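PDB 6A7H: RTX toxin from Vibrio vulnificus CMCP6, which probably inactivates the small GTPases Ras and Rap1 by acting on them as a specific endopeptidase. Local coordinates for residues 114-119 / 257-262; 267-272 / 453-458; 283-288 / 295-300; 402-407 / 441-446. All blocks are in the same frame, centred on the assembly; numbering follows the deposited sequence.

Contact 1: residues 114-119 / 257-262; sequences GKHVGL and IYRSSH
Tyr258, on helix 240-263, reaches across to a type II beta turn, His116 to Leu119, that links helices 98-112 and 119-129 of the N-terminal helical part. Its CG lies anti to the backbone N (chi1 173°), which sends the ring out from the helix toward the turn. At the root, CB meets Leu119 CD1 at 3.7 Å, and CG touches the same methyl. Farther along, CD2 runs by Leu119 CA and CB; Leu119 CB stands over the centre of one ring face, 4.2 Å from the centroid of the Tyr258 ring, a CH-pi contact. The opposite face carries His262 CE1 toward its rim; that imidazole is turned back and held by a bond from His262 ND1 to Tyr258 O. On the Leu119 side of the ring plane, and obliquely, His116 CB comes within 3.4 Å of Tyr258 CE1, a tight fit. CE2 and CZ lie near Val117 O.

Beside the tyrosine, Arg259 runs extended from CG to NE and brings NH2 to the edge of the His116 ring, 3.6 Å from CD2, with the two planes 65° apart. The polar ends of these two have their main partners beyond the contact: Glu255 for Arg259, Glu110 for His116 NE2. Gly118 is the N-cap of helix 119-129. The phenol ends on the turn itself, where Tyr258 OH donates to Val117 O at 2.8 Å, approaching from above the carbonyl plane.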
loop_
_atom_site.group_PDB
_atom_site.type_symbol
_atom_site.label_atom_id
_atom_site.label_comp_id
_atom_site.label_asym_id
_atom_site.label_seq_id
_atom_site.Cartn_x
_atom_site.Cartn_y
_atom_site.Cartn_z
ATOM N N GLY A 114 19.246 16.750 -11.968
ATOM C CA GLY A 114 19.654 17.251 -10.667
ATOM C C GLY A 114 18.592 17.266 -9.583
ATOM O O GLY A 114 18.846 17.773 -8.495
ATOM N N LYS A 115 17.408 16.721 -9.861
ATOM C CA LYS A 115 16.376 16.602 -8.826
ATOM C C LYS A 115 16.582 15.363 -7.937
ATOM O O LYS A 115 17.043 14.303 -8.404
ATOM C CB LYS A 115 14.975 16.547 -9.445
ATOM C CG LYS A 115 14.511 17.822 -10.124
ATOM C CD LYS A 115 13.029 17.771 -10.435
ATOM C CE LYS A 115 12.547 19.095 -11.018
ATOM N NZ LYS A 115 11.055 19.171 -11.119
ATOM N N HIS A 116 16.207 15.510 -6.668
ATOM C CA HIS A 116 16.223 14.430 -5.671
ATOM C C HIS A 116 17.371 13.436 -5.845
ATOM O O HIS A 116 17.154 12.239 -6.054
ATOM C CB HIS A 116 14.872 13.689 -5.676
ATOM C CG HIS A 116 14.382 13.298 -7.041
ATOM N ND1 HIS A 116 15.094 12.469 -7.883
ATOM C CD2 HIS A 116 13.251 13.633 -7.714
ATOM C CE1 HIS A 116 14.419 12.299 -9.008
ATOM N NE2 HIS A 116 13.300 13.002 -8.935
ATOM N N VAL A 117 18.599 13.939 -5.776
ATOM C CA VAL A 117 19.772 13.079 -5.926
ATOM C C VAL A 117 19.738 11.944 -4.899
ATOM O O VAL A 117 19.621 12.186 -3.694
ATOM C CB VAL A 117 21.088 13.871 -5.774
ATOM C CG1 VAL A 117 22.289 12.946 -5.887
ATOM C CG2 VAL A 117 21.146 15.017 -6.816
ATOM N N GLY A 118 19.830 10.709 -5.385
ATOM C CA GLY A 118 19.834 9.545 -4.509
ATOM C C GLY A 118 18.552 8.718 -4.562
ATOM O O GLY A 118 18.560 7.530 -4.238
ATOM N N LEU A 119 17.448 9.341 -4.967
ATOM C CA LEU A 119 16.158 8.656 -5.045
ATOM C C LEU A 119 16.206 7.436 -5.984
ATOM O O LEU A 119 15.688 6.369 -5.655
ATOM C CB LEU A 119 15.063 9.635 -5.486
ATOM C CG LEU A 119 13.644 9.067 -5.578
ATOM C CD1 LEU A 119 13.285 8.288 -4.309
ATOM C CD2 LEU A 119 12.653 10.193 -5.811
ATOM N N ILE A 257 8.854 8.842 1.312
ATOM C CA ILE A 257 9.789 8.631 2.413
ATOM C C ILE A 257 11.037 9.450 2.158
ATOM O O ILE A 257 11.549 10.122 3.056
ATOM C CB ILE A 257 10.165 7.146 2.578
ATOM C CG1 ILE A 257 8.977 6.367 3.141
ATOM C CG2 ILE A 257 11.394 6.997 3.491
ATOM C CD1 ILE A 257 9.075 4.877 2.887
ATOM N N TYR A 258 11.507 9.404 0.916
ATOM C CA TYR A 258 12.692 10.155 0.529
ATOM C C TYR A 258 12.485 11.644 0.790
ATOM O O TYR A 258 13.317 12.281 1.442
ATOM C CB TYR A 258 13.042 9.932 -0.950
ATOM C CG TYR A 258 14.166 10.831 -1.420
ATOM C CD1 TYR A 258 13.908 12.125 -1.883
ATOM C CD2 TYR A 258 15.488 10.391 -1.379
ATOM C CE1 TYR A 258 14.937 12.957 -2.306
ATOM C CE2 TYR A 258 16.534 11.207 -1.805
ATOM C CZ TYR A 258 16.251 12.491 -2.266
ATOM O OH TYR A 258 17.273 13.302 -2.683
ATOM N N ARG A 259 11.388 12.201 0.283
ATOM C CA ARG A 259 11.181 13.645 0.429
ATOM C C ARG A 259 11.000 14.029 1.890
ATOM O O ARG A 259 11.473 15.072 2.319
ATOM C CB ARG A 259 9.982 14.123 -0.384
ATOM C CG ARG A 259 10.178 14.035 -1.879
ATOM C CD ARG A 259 9.184 14.908 -2.635
ATOM N NE ARG A 259 9.458 14.904 -4.073
ATOM C CZ ARG A 259 10.480 15.540 -4.643
ATOM N NH1 ARG A 259 11.341 16.227 -3.901
ATOM N NH2 ARG A 259 10.653 15.483 -5.958
ATOM N N SER A 260 10.334 13.177 2.663
ATOM C CA SER A 260 10.040 13.530 4.044
ATOM C C SER A 260 11.321 13.578 4.871
ATOM O O SER A 260 11.410 14.336 5.826
ATOM C CB SER A 260 9.041 12.550 4.666
ATOM O OG SER A 260 9.665 11.320 4.956
ATOM N N SER A 261 12.313 12.782 4.497
ATOM C CA SER A 261 13.593 12.808 5.193
ATOM C C SER A 261 14.328 14.133 4.993
ATOM O O SER A 261 15.115 14.533 5.846
ATOM C CB SER A 261 14.480 11.649 4.736
ATOM O OG SER A 261 13.871 10.412 5.065
ATOM N N HIS A 262 14.063 14.815 3.879
ATOM C CA HIS A 262 14.734 16.081 3.587
ATOM C C HIS A 262 13.915 17.295 3.994
ATOM O O HIS A 262 14.471 18.323 4.344
ATOM C CB HIS A 262 15.078 16.173 2.095
ATOM C CG HIS A 262 16.140 15.208 1.666
ATOM N ND1 HIS A 262 15.861 13.911 1.290
ATOM C CD2 HIS A 262 17.484 15.339 1.591
ATOM C CE1 HIS A 262 16.987 13.289 0.983
ATOM N NE2 HIS A 262 17.987 14.134 1.161
#

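Contact 2: residues 267-272 / 453-458; sequences DAWDRR and ITHRLD
Helix 266-273 packs here against the short helix 453-457 and the Schellman motif that ends it, with the indole of Trp269 laid between them. The main aromatic contact is T-shaped: the edge of His455 points at the face of the Trp269 five-membered ring, centroids 4.8 Å apart and planes at 69°. His455 CD2 is the atom that lands on the indole, 3.6 Å from Trp269 CD2. A chi1 of -169° places Trp269 CG anti to the backbone N and carries the ring system over to the second helix, where CZ2 lies 3.9 Å from Thr454 CB. The indole N-H is taken by Leu459 O, just past the turn, which fixes how the ring is rotated.

The imidazole is held at both nitrogens. His455 ND1 is hydrogen-bonded to Gly452 N, and a water bridges NE2 to Asp270 OD1, lying 2.7 Å from His455 NE2. Thr454 OG1 is bonded to Leu440 O.

At the other end of the contact, Asp458, with its positive phi, meets Arg272 in a salt bridge. Arg272 NH1 is 3.2 Å from Asp458 OD2, but the hydrogen bond within it is weak and bent, at 133°. The arginine chain folds at chi3 to get there, and the guanidinium presents its edge to a carboxylate turned 61° from it. A buried aromatic pair with a salt bridge at its border joins the two helices, and the turn that bears the aspartate is a Schellman C-cap, a classic way of ending an alpha helix.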
loop_
_atom_site.group_PDB
_atom_site.type_symbol
_atom_site.label_atom_id
_atom_site.label_comp_id
_atom_site.label_asym_id
_atom_site.label_seq_id
_atom_site.Cartn_x
_atom_site.Cartn_y
_atom_site.Cartn_z
ATOM N N ASP A 267 15.129 19.324 13.129
ATOM C CA ASP A 267 15.913 20.207 14.000
ATOM C C ASP A 267 14.987 20.975 14.930
ATOM O O ASP A 267 15.215 21.027 16.147
ATOM C CB ASP A 267 16.777 21.190 13.197
ATOM C CG ASP A 267 18.072 20.556 12.683
ATOM O OD1 ASP A 267 18.425 19.454 13.153
ATOM O OD2 ASP A 267 18.745 21.159 11.815
ATOM N N ALA A 268 13.938 21.564 14.364
ATOM C CA ALA A 268 12.966 22.298 15.175
ATOM C C ALA A 268 12.178 21.351 16.101
ATOM O O ALA A 268 11.893 21.699 17.242
ATOM C CB ALA A 268 12.017 23.104 14.293
ATOM N N TRP A 269 11.851 20.150 15.641
ATOM C CA TRP A 269 11.113 19.234 16.510
ATOM C C TRP A 269 11.927 18.907 17.764
ATOM O O TRP A 269 11.390 18.884 18.879
ATOM C CB TRP A 269 10.740 17.944 15.789
ATOM C CG TRP A 269 9.775 17.112 16.580
ATOM C CD1 TRP A 269 8.421 17.083 16.436
ATOM C CD2 TRP A 269 10.086 16.204 17.642
ATOM N NE1 TRP A 269 7.865 16.216 17.340
ATOM C CE2 TRP A 269 8.861 15.661 18.097
ATOM C CE3 TRP A 269 11.278 15.789 18.250
ATOM C CZ2 TRP A 269 8.786 14.726 19.142
ATOM C CZ3 TRP A 269 11.208 14.861 19.307
ATOM C CH2 TRP A 269 9.972 14.341 19.736
ATOM N N ASP A 270 13.227 18.677 17.592
ATOM C CA ASP A 270 14.080 18.368 18.739
ATOM C C ASP A 270 14.276 19.575 19.680
ATOM O O ASP A 270 14.400 19.396 20.895
ATOM C CB ASP A 270 15.437 17.835 18.273
ATOM C CG ASP A 270 15.431 16.321 18.045
ATOM O OD1 ASP A 270 14.457 15.653 18.457
ATOM O OD2 ASP A 270 16.411 15.798 17.467
ATOM N N ARG A 271 14.296 20.791 19.130
ATOM C CA ARG A 271 14.318 22.002 19.965
ATOM C C ARG A 271 13.057 22.137 20.833
ATOM O O ARG A 271 13.156 22.435 22.023
ATOM C CB ARG A 271 14.469 23.261 19.109
ATOM C CG ARG A 271 15.865 23.468 18.550
ATOM C CD ARG A 271 15.912 24.644 17.573
ATOM N NE ARG A 271 15.501 25.898 18.199
ATOM C CZ ARG A 271 16.289 26.642 18.977
ATOM N NH1 ARG A 271 17.532 26.257 19.234
ATOM N NH2 ARG A 271 15.832 27.774 19.503
ATOM N N ARG A 272 11.883 21.932 20.228
ATOM C CA ARG A 272 10.604 22.069 20.927
ATOM C C ARG A 272 10.348 20.930 21.909
ATOM O O ARG A 272 9.834 21.165 22.996
ATOM C CB ARG A 272 9.429 22.124 19.940
ATOM C CG ARG A 272 9.278 23.394 19.138
ATOM C CD ARG A 272 7.893 23.442 18.474
ATOM N NE ARG A 272 6.840 23.949 19.365
ATOM C CZ ARG A 272 5.545 24.016 19.047
ATOM N NH1 ARG A 272 5.117 23.596 17.860
ATOM N NH2 ARG A 272 4.671 24.496 19.919
ATOM N N ILE A 453 5.462 10.035 13.032
ATOM C CA ILE A 453 4.235 10.819 12.951
ATOM C C ILE A 453 4.396 12.133 13.703
ATOM O O ILE A 453 3.957 13.194 13.234
ATOM C CB ILE A 453 3.043 10.032 13.513
ATOM C CG1 ILE A 453 2.735 8.841 12.602
ATOM C CG2 ILE A 453 1.815 10.914 13.654
ATOM C CD1 ILE A 453 1.745 9.136 11.482
ATOM N N THR A 454 5.051 12.053 14.861
ATOM C CA THR A 454 5.332 13.228 15.689
ATOM C C THR A 454 6.092 14.261 14.892
ATOM O O THR A 454 5.708 15.433 14.870
ATOM C CB THR A 454 6.144 12.854 16.940
ATOM O OG1 THR A 454 7.282 12.090 16.537
ATOM C CG2 THR A 454 5.297 12.002 17.883
ATOM N N HIS A 455 7.170 13.821 14.238
ATOM C CA HIS A 455 7.975 14.701 13.392
ATOM C C HIS A 455 7.150 15.302 12.260
ATOM O O HIS A 455 7.254 16.492 11.966
ATOM C CB HIS A 455 9.175 13.957 12.786
ATOM C CG HIS A 455 10.161 13.467 13.796
ATOM N ND1 HIS A 455 10.552 12.147 13.874
ATOM C CD2 HIS A 455 10.837 14.118 14.771
ATOM C CE1 HIS A 455 11.419 12.005 14.859
ATOM N NE2 HIS A 455 11.615 13.187 15.416
ATOM N N ARG A 456 6.339 14.482 11.607
ATOM C CA ARG A 456 5.633 14.988 10.438
ATOM C C ARG A 456 4.553 16.026 10.796
ATOM O O ARG A 456 4.318 16.951 10.012
ATOM C CB ARG A 456 5.046 13.830 9.623
ATOM C CG ARG A 456 5.748 13.719 8.275
ATOM C CD ARG A 456 5.221 14.844 7.409
ATOM N NE ARG A 456 5.828 14.961 6.094
ATOM C CZ ARG A 456 5.611 14.139 5.079
ATOM N NH1 ARG A 456 4.853 13.060 5.230
ATOM N NH2 ARG A 456 6.213 14.368 3.919
ATOM N N LEU A 457 3.956 15.919 11.990
ATOM C CA LEU A 457 2.885 16.837 12.407
ATOM C C LEU A 457 3.320 17.888 13.435
ATOM O O LEU A 457 2.481 18.637 13.949
ATOM C CB LEU A 457 1.714 16.046 12.974
ATOM C CG LEU A 457 1.046 15.014 12.060
ATOM C CD1 LEU A 457 -0.017 14.264 12.801
ATOM C CD2 LEU A 457 0.464 15.680 10.811
ATOM N N ASP A 458 4.620 17.936 13.735
ATOM C CA ASP A 458 5.179 18.902 14.689
ATOM C C ASP A 458 4.516 18.799 16.080
ATOM O O ASP A 458 4.183 19.808 16.709
ATOM C CB ASP A 458 5.062 20.331 14.125
ATOM C CG ASP A 458 5.892 21.355 14.914
ATOM O OD1 ASP A 458 6.866 20.964 15.593
ATOM O OD2 ASP A 458 5.575 22.560 14.846
HETATM O O HOH W 1 13.840 13.275 16.981
#

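Contact 3: residues 283-288 / 295-300; sequences NKLASA and LAVLLD
Val297 fits against helix 275-287 with both methyls, between Leu285 on one side and Lys284 and Ala288 on the other. CG1 is anti to the backbone N (chi1 165°) and rests 4.2 Å from Leu285 CA, close to the backbone itself. CG2 lies over Lys284 and Ala288, one turn apart on the same helix, 3.9 Å from Lys284 CE and 4.2 Å from Ala288 CB. The CA atoms of Leu285 and Val297 are the nearest across the pair, 6.3 Å apart.

Leu285 extends the apolar patch inward. Its CD1 touches Val297 CG1 and lies 4.2 Å from Leu298 CG, the two leucine side chains meeting at a slant. Beyond them both leucines reach strand 470-473, Leu285 on Val472 and Leu298 on Phe470, while Leu298 also packs on Leu305 of strand 304-309. This helical hairpin therefore lies with its inner side against those strands.

Outside, Lys284 passes over the valine. Its chain bends at chi3 (88°), laying CE on CG2 and carrying the ammonium on toward Asp300, just past the end of helix 290-298. The salt bridge is a loose one, Lys284 NZ being 3.5 Å from Asp300 OD2, and no hydrogen bond joins the two segments.

For its close fit the contact depends on methyl packing, and the ion pair, on an exposed lysine and aspartate, probably adds only a modest, solvent-screened attraction past the Val297 CG2 methyl.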
loop_
_atom_site.group_PDB
_atom_site.type_symbol
_atom_site.label_atom_id
_atom_site.label_comp_id
_atom_site.label_asym_id
_atom_site.label_seq_id
_atom_site.Cartn_x
_atom_site.Cartn_y
_atom_site.Cartn_z
ATOM N N ASN A 283 7.125 20.489 32.618
ATOM C CA ASN A 283 6.867 21.313 33.793
ATOM C C ASN A 283 5.556 22.082 33.704
ATOM O O ASN A 283 4.796 22.114 34.662
ATOM C CB ASN A 283 8.022 22.284 34.028
ATOM C CG ASN A 283 9.032 21.750 35.014
ATOM O OD1 ASN A 283 9.249 20.540 35.108
ATOM N ND2 ASN A 283 9.657 22.650 35.761
ATOM N N LYS A 284 5.287 22.692 32.556
ATOM C CA LYS A 284 4.040 23.429 32.380
ATOM C C LYS A 284 2.846 22.484 32.477
ATOM O O LYS A 284 1.791 22.839 33.017
ATOM C CB LYS A 284 4.027 24.165 31.043
ATOM C CG LYS A 284 3.769 25.656 31.183
ATOM C CD LYS A 284 3.437 26.318 29.849
ATOM C CE LYS A 284 1.938 26.246 29.568
ATOM N NZ LYS A 284 1.548 26.915 28.290
ATOM N N LEU A 285 3.037 21.266 31.983
ATOM C CA LEU A 285 1.996 20.247 32.015
ATOM C C LEU A 285 1.663 19.812 33.440
ATOM O O LEU A 285 0.491 19.734 33.817
ATOM C CB LEU A 285 2.423 19.039 31.175
ATOM C CG LEU A 285 1.378 17.952 30.957
ATOM C CD1 LEU A 285 0.077 18.584 30.491
ATOM C CD2 LEU A 285 1.875 16.927 29.942
ATOM N N ALA A 286 2.697 19.551 34.233
ATOM C CA ALA A 286 2.524 19.021 35.578
ATOM C C ALA A 286 1.892 20.033 36.535
ATOM O O ALA A 286 1.248 19.652 37.514
ATOM C CB ALA A 286 3.861 18.551 36.126
ATOM N N SER A 287 2.079 21.318 36.251
ATOM C CA SER A 287 1.519 22.372 37.093
ATOM C C SER A 287 0.025 22.563 36.841
ATOM O O SER A 287 -0.705 23.014 37.720
ATOM C CB SER A 287 2.261 23.684 36.864
ATOM O OG SER A 287 2.105 24.111 35.525
ATOM N N ALA A 288 -0.426 22.227 35.637
ATOM C CA ALA A 288 -1.851 22.271 35.313
ATOM C C ALA A 288 -2.595 21.210 36.116
ATOM O O ALA A 288 -2.031 20.163 36.439
ATOM C CB ALA A 288 -2.072 22.067 33.825
ATOM N N LEU A 295 -5.329 19.814 28.849
ATOM C CA LEU A 295 -5.666 19.953 27.441
ATOM C C LEU A 295 -5.227 21.312 26.907
ATOM O O LEU A 295 -4.593 21.400 25.845
ATOM C CB LEU A 295 -7.164 19.766 27.226
ATOM C CG LEU A 295 -7.677 18.331 27.340
ATOM C CD1 LEU A 295 -9.171 18.291 27.062
ATOM C CD2 LEU A 295 -6.928 17.416 26.386
ATOM N N ALA A 296 -5.554 22.362 27.654
ATOM C CA ALA A 296 -5.210 23.723 27.253
ATOM C C ALA A 296 -3.701 23.905 27.061
ATOM O O ALA A 296 -3.274 24.653 26.181
ATOM C CB ALA A 296 -5.730 24.703 28.263
ATOM N N VAL A 297 -2.901 23.221 27.877
ATOM C CA VAL A 297 -1.447 23.238 27.720
ATOM C C VAL A 297 -1.012 22.485 26.465
ATOM O O VAL A 297 -0.186 22.960 25.680
ATOM C CB VAL A 297 -0.738 22.616 28.940
ATOM C CG1 VAL A 297 0.742 22.300 28.629
ATOM C CG2 VAL A 297 -0.854 23.536 30.133
ATOM N N LEU A 298 -1.580 21.304 26.276
ATOM C CA LEU A 298 -1.174 20.461 25.168
ATOM C C LEU A 298 -1.590 21.046 23.818
ATOM O O LEU A 298 -0.879 20.897 22.837
ATOM C CB LEU A 298 -1.746 19.067 25.360
ATOM C CG LEU A 298 -1.134 18.288 26.515
ATOM C CD1 LEU A 298 -1.955 17.043 26.788
ATOM C CD2 LEU A 298 0.305 17.928 26.176
ATOM N N LEU A 299 -2.721 21.745 23.786
ATOM C CA LEU A 299 -3.253 22.288 22.538
ATOM C C LEU A 299 -2.856 23.746 22.315
ATOM O O LEU A 299 -3.182 24.340 21.283
ATOM C CB LEU A 299 -4.780 22.159 22.513
ATOM C CG LEU A 299 -5.341 20.736 22.393
ATOM C CD1 LEU A 299 -6.834 20.745 22.701
ATOM C CD2 LEU A 299 -5.078 20.117 21.012
ATOM N N ASP A 300 -2.158 24.323 23.284
ATOM C CA ASP A 300 -1.683 25.700 23.172
ATOM C C ASP A 300 -0.712 25.859 22.000
ATOM O O ASP A 300 0.416 25.369 22.073
ATOM C CB ASP A 300 -1.012 26.123 24.482
ATOM C CG ASP A 300 -0.397 27.512 24.412
ATOM O OD1 ASP A 300 -0.973 28.400 23.750
ATOM O OD2 ASP A 300 0.671 27.713 25.025
#

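Contact 4: residues 402-407 / 441-446; sequences GTEHGL and QSHKGI
Glu404 and His443 meet in a short histidine-carboxylate hydrogen bond: His443 NE2 donates to Glu404 OE1 at 2.7 Å, nearly straight at 166°. The oxygen lies close to the imidazole plane, yet it is used on its anti side and from outside the carboxylate plane, the two flat groups being turned 50° from each other.

Around this bond, Leu407 CD2 sits at the ring edge, 3.8 Å from His443 CE1, and Glu404 CG packs at the edge as well. Glu404 OE1 also lies 3.3 Å from Gly445 CA and takes a weak hydrogen bond from Glu447 N, so the tight bend after the strand helps hold the carboxylate.

The histidine is brought forward by a chi1 of 176°, with CG anti to its N, while the glutamate chain is extended beyond CG. Next door, Thr403 OG1 and His405 ND1 are hydrogen-bonded at 2.9 Å, and the His405 ring meets Trp126 edge to face. The contact thus ties the start of helix 405-422 to strand 443-445, which pairs antiparallel with strand 448-450 through His443 and Val450.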
loop_
_atom_site.group_PDB
_atom_site.type_symbol
_atom_site.label_atom_id
_atom_site.label_comp_id
_atom_site.label_asym_id
_atom_site.label_seq_id
_atom_site.Cartn_x
_atom_site.Cartn_y
_atom_site.Cartn_z
ATOM N N GLY A 402 9.822 -10.980 6.131
ATOM C CA GLY A 402 11.224 -11.150 6.507
ATOM C C GLY A 402 12.180 -9.991 6.220
ATOM O O GLY A 402 13.401 -10.162 6.311
ATOM N N THR A 403 11.655 -8.814 5.868
ATOM C CA THR A 403 12.513 -7.627 5.746
ATOM C C THR A 403 11.898 -6.369 6.360
ATOM O O THR A 403 10.748 -6.358 6.789
ATOM C CB THR A 403 12.883 -7.294 4.263
ATOM O OG1 THR A 403 11.805 -6.588 3.631
ATOM C CG2 THR A 403 13.241 -8.563 3.462
ATOM N N GLU A 404 12.691 -5.304 6.360
ATOM C CA GLU A 404 12.370 -4.011 6.959
ATOM C C GLU A 404 11.461 -3.156 6.068
ATOM O O GLU A 404 10.910 -2.123 6.489
ATOM C CB GLU A 404 13.683 -3.278 7.215
ATOM C CG GLU A 404 13.818 -2.497 8.488
ATOM C CD GLU A 404 15.148 -1.756 8.522
ATOM O OE1 GLU A 404 15.155 -0.518 8.346
ATOM O OE2 GLU A 404 16.191 -2.422 8.691
ATOM N N HIS A 405 11.297 -3.575 4.822
ATOM C CA HIS A 405 10.608 -2.721 3.875
ATOM C C HIS A 405 9.116 -2.571 4.184
ATOM O O HIS A 405 8.529 -1.513 3.922
ATOM C CB HIS A 405 10.821 -3.244 2.452
ATOM C CG HIS A 405 12.261 -3.261 2.047
ATOM N ND1 HIS A 405 13.138 -4.243 2.460
ATOM C CD2 HIS A 405 12.991 -2.398 1.301
ATOM C CE1 HIS A 405 14.339 -3.991 1.973
ATOM N NE2 HIS A 405 14.275 -2.880 1.264
ATOM N N GLY A 406 8.504 -3.611 4.744
ATOM C CA GLY A 406 7.091 -3.541 5.076
ATOM C C GLY A 406 6.841 -2.512 6.166
ATOM O O GLY A 406 5.882 -1.759 6.134
ATOM N N LEU A 407 7.752 -2.485 7.124
ATOM C CA LEU A 407 7.706 -1.547 8.225
ATOM C C LEU A 407 7.832 -0.120 7.698
ATOM O O LEU A 407 7.062 0.765 8.076
ATOM C CB LEU A 407 8.832 -1.877 9.197
ATOM C CG LEU A 407 8.641 -1.746 10.695
ATOM C CD1 LEU A 407 7.398 -2.499 11.138
ATOM C CD2 LEU A 407 9.875 -2.295 11.375
ATOM N N GLN A 441 7.245 7.299 16.902
ATOM C CA GLN A 441 8.685 7.444 16.807
ATOM C C GLN A 441 9.186 7.315 15.364
ATOM O O GLN A 441 8.508 6.760 14.484
ATOM C CB GLN A 441 9.357 6.378 17.668
ATOM C CG GLN A 441 9.201 4.984 17.043
ATOM C CD GLN A 441 9.733 3.853 17.904
ATOM O OE1 GLN A 441 9.646 3.896 19.132
ATOM N NE2 GLN A 441 10.286 2.829 17.257
ATOM N N SER A 442 10.398 7.798 15.136
ATOM C CA SER A 442 11.021 7.674 13.832
ATOM C C SER A 442 11.524 6.247 13.642
ATOM O O SER A 442 11.801 5.540 14.606
ATOM C CB SER A 442 12.180 8.664 13.690
ATOM O OG SER A 442 13.219 8.310 14.588
ATOM N N HIS A 443 11.649 5.835 12.389
ATOM C CA HIS A 443 12.228 4.544 12.054
ATOM C C HIS A 443 13.686 4.726 11.667
ATOM O O HIS A 443 13.995 5.329 10.637
ATOM C CB HIS A 443 11.469 3.881 10.908
ATOM C CG HIS A 443 12.075 2.585 10.467
ATOM N ND1 HIS A 443 11.709 1.371 11.010
ATOM C CD2 HIS A 443 13.042 2.315 9.560
ATOM C CE1 HIS A 443 12.416 0.409 10.447
ATOM N NE2 HIS A 443 13.229 0.955 9.558
ATOM N N LYS A 444 14.594 4.207 12.477
ATOM C CA LYS A 444 15.999 4.437 12.204
ATOM C C LYS A 444 16.691 3.129 11.915
ATOM O O LYS A 444 17.448 2.619 12.733
ATOM C CB LYS A 444 16.654 5.177 13.371
ATOM C CG LYS A 444 16.034 6.560 13.589
ATOM C CD LYS A 444 16.125 7.036 15.022
ATOM C CE LYS A 444 17.547 7.312 15.377
ATOM N NZ LYS A 444 17.650 8.250 16.526
ATOM N N GLY A 445 16.434 2.589 10.729
ATOM C CA GLY A 445 16.995 1.304 10.347
ATOM C C GLY A 445 18.173 1.335 9.393
ATOM O O GLY A 445 18.491 2.362 8.801
ATOM N N ILE A 446 18.819 0.187 9.241
ATOM C CA ILE A 446 19.915 0.058 8.302
ATOM C C ILE A 446 19.397 0.249 6.879
ATOM O O ILE A 446 20.092 0.789 6.024
ATOM C CB ILE A 446 20.613 -1.310 8.446
ATOM C CG1 ILE A 446 21.313 -1.408 9.801
ATOM C CG2 ILE A 446 21.671 -1.508 7.368
ATOM C CD1 ILE A 446 22.571 -0.541 9.906
#

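Overall arrangement
Contact 2 is the buried one, built on an aromatic pair, while contacts 1 and 4 lie nearer the surface and each turns on one short hydrogen bond; contact 3, partly buried, has none across it and relies on methyl packing with a loose ion pair. Contacts 1, 2 and 3 follow successive helices, 240-263, 266-273 and 275-287. Contact 2 touches contact 1 through Ser260 and Arg456, and contact 4 through His455 and Ser442. Contacts 3 and 4 are both nested in the loop that contact 2 closes, yet their centres are about 33 Å apart. Only contact 1 has one of its two segments among the N-terminal helices, though His405 of contact 4 also meets Trp126 there.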